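Local coordinates for protein pyruvate kinase (Pyrobaculum aerophilum, PDB 3QTG) that catalyses the last step of glycolysis, the interconversion of phosphoenolpyruvate and ADP with pyruvate and ATP, using a divalent metal cation, at residues L290-S293 with M294-S297. Sequence-based numbering, arbitrary orientation.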
ATOM      1  N   LEU A 290     -34.691 -14.532  -5.259  1.00 42.58           N
ATOM      2  CA  LEU A 290     -33.417 -15.147  -5.594  1.00 42.13           C
ATOM      3  C   LEU A 290     -33.599 -16.231  -6.652  1.00 42.62           C
ATOM      4  O   LEU A 290     -32.871 -16.261  -7.646  1.00 42.12           O
ATOM      5  CB  LEU A 290     -32.715 -15.673  -4.331  1.00 41.71           C
ATOM      6  CG  LEU A 290     -32.240 -14.591  -3.354  1.00 40.63           C
ATOM      7  CD1 LEU A 290     -32.009 -15.180  -1.993  1.00 41.24           C
ATOM      8  CD2 LEU A 290     -31.000 -13.805  -3.853  1.00 40.61           C
ATOM      9  N   LEU A 291     -34.565 -17.127  -6.423  1.00 43.07           N
ATOM     10  CA  LEU A 291     -34.836 -18.241  -7.330  1.00 44.06           C
ATOM     11  C   LEU A 291     -36.322 -18.264  -7.658  1.00 45.21           C
ATOM     12  O   LEU A 291     -36.975 -19.314  -7.676  1.00 45.33           O
ATOM     13  CB  LEU A 291     -34.360 -19.571  -6.727  1.00 43.67           C
ATOM     14  CG  LEU A 291     -32.856 -19.700  -6.415  1.00 44.01           C
ATOM     15  CD1 LEU A 291     -32.550 -20.980  -5.646  1.00 42.25           C
ATOM     16  CD2 LEU A 291     -32.017 -19.641  -7.695  1.00 42.19           C
ATOM     17  N   ASP A 292     -36.845 -17.076  -7.936  1.00 46.51           N
ATOM     18  CA  ASP A 292     -38.271 -16.868  -8.081  1.00 48.19           C
ATOM     19  C   ASP A 292     -38.961 -17.738  -9.148  1.00 48.53           C
ATOM     20  O   ASP A 292     -40.044 -18.267  -8.896  1.00 48.37           O
ATOM     21  CB  ASP A 292     -38.574 -15.389  -8.297  1.00 48.78           C
ATOM     22  CG  ASP A 292     -39.805 -14.949  -7.544  1.00 52.59           C
ATOM     23  OD1 ASP A 292     -39.877 -15.207  -6.313  1.00 54.68           O
ATOM     24  OD2 ASP A 292     -40.708 -14.365  -8.192  1.00 58.23           O
ATOM     25  N   SER A 293     -38.335 -17.901 -10.317  1.00 48.58           N
ATOM     26  CA  SER A 293     -38.913 -18.732 -11.373  1.00 48.96           C
ATOM     27  C   SER A 293     -39.170 -20.169 -10.895  1.00 49.26           C
ATOM     28  O   SER A 293     -39.974 -20.897 -11.487  1.00 50.06           O
ATOM     29  CB  SER A 293     -38.024 -18.742 -12.619  1.00 49.09           C
ATOM     30  OG  SER A 293     -36.935 -19.630 -12.444  1.00 49.31           O
ATOM     31  N   MET A 294     -38.510 -20.564  -9.812  1.00 49.12           N
ATOM     32  CA  MET A 294     -38.568 -21.948  -9.338  1.00 49.31           C
ATOM     33  C   MET A 294     -39.859 -22.324  -8.604  1.00 50.00           C
ATOM     34  O   MET A 294     -40.045 -23.484  -8.223  1.00 50.47           O
ATOM     35  CB  MET A 294     -37.340 -22.284  -8.496  1.00 49.07           C
ATOM     36  CG  MET A 294     -36.064 -22.354  -9.306  1.00 48.12           C
ATOM     37  SD  MET A 294     -34.754 -23.174  -8.391  1.00 48.91           S
ATOM     38  CE  MET A 294     -35.255 -24.891  -8.530  1.00 47.81           C
ATOM     39  N   GLN A 295     -40.737 -21.347  -8.408  1.00 50.41           N
ATOM     40  CA  GLN A 295     -42.097 -21.608  -7.939  1.00 52.06           C
ATOM     41  C   GLN A 295     -42.846 -22.500  -8.944  1.00 52.62           C
ATOM     42  O   GLN A 295     -43.703 -23.299  -8.550  1.00 52.77           O
ATOM     43  CB  GLN A 295     -42.868 -20.297  -7.725  1.00 51.88           C
ATOM     44  CG  GLN A 295     -42.321 -19.425  -6.610  1.00 51.57           C
ATOM     45  CD  GLN A 295     -43.150 -18.176  -6.406  1.00 52.07           C
ATOM     46  OE1 GLN A 295     -44.249 -18.238  -5.858  1.00 53.38           O
ATOM     47  NE2 GLN A 295     -42.619 -17.031  -6.830  1.00 52.74           N
ATOM     48  N   SER A 296     -42.469 -22.388 -10.223  1.00 52.97           N
ATOM     49  CA  SER A 296     -43.119 -23.106 -11.321  1.00 53.68           C
ATOM     50  C   SER A 296     -42.217 -24.072 -12.057  1.00 53.65           C
ATOM     51  O   SER A 296     -42.682 -24.819 -12.903  1.00 54.01           O
ATOM     52  CB  SER A 296     -43.678 -22.114 -12.339  1.00 53.63           C
ATOM     53  OG  SER A 296     -44.706 -21.355 -11.747  1.00 55.38           O
ATOM     54  N   SER A 297     -40.928 -24.050 -11.760  1.00 53.45           N
ATOM     55  CA  SER A 297     -39.961 -24.833 -12.528  1.00 53.48           C
ATOM     56  C   SER A 297     -38.975 -25.479 -11.574  1.00 53.19           C
ATOM     57  O   SER A 297     -38.632 -24.872 -10.565  1.00 53.43           O
ATOM     58  CB  SER A 297     -39.226 -23.933 -13.519  1.00 53.27           C
ATOM     59  OG  SER A 297     -38.217 -24.663 -14.197  1.00 55.06           O
TER
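Leu291 and Met294, both buried, lie side by side where a short 3-10 turn, residues 292-295, begins in the loop that leads from strand 284-287 of the TIM barrel to helix 302-313. Three successive i to i+3 bonds wind the turn: Met294 N to Leu291 O at 2.9 Å, Gln295 N to Asp292 O at 3.2 Å and nearly straight (174°), and Ser296 N to Ser293 O at 3.2 Å.

The Met294 side chain starts close to Leu291: its CB lies 3.1 Å from Leu291 O, the oxygen that also receives the Met294 N-H. With CG set anti to its own carbonyl carbon (chi1 -69°), the chain turns back along the turn, and Met294 CG lies 3.6 Å from Leu291 O. Met294 SD then comes alongside, 4.0 Å from Leu291 CB and slightly farther from Leu291 CD1. Beyond SD the chain bends at chi3 to its end at CE, and the side chain as a whole touches Ala333 and Trp337 of helix 331-343. Pro300 touches both residues of the pair, and Leu338 of the same helix meets the leucine. An alanine at Met294 removes the sulfur, and would probably open a gap between Leu291 and Ala333 and Trp337.

The more exposed side is polar. Ser293 OG hydrogen-bonds to Glu304 of helix 302-313, tying the turn to the helix that follows. Thr288, near the start of the same loop and probably a substrate-binding residue, as in related pyruvate kinases, has its side chain about 7 Å from that of Asp292. Asp292 and Gln295 run alongside each other, carboxylate and amide planes turned 61° apart, and Gln295 CG lies 3.4 Å from Asp292 O.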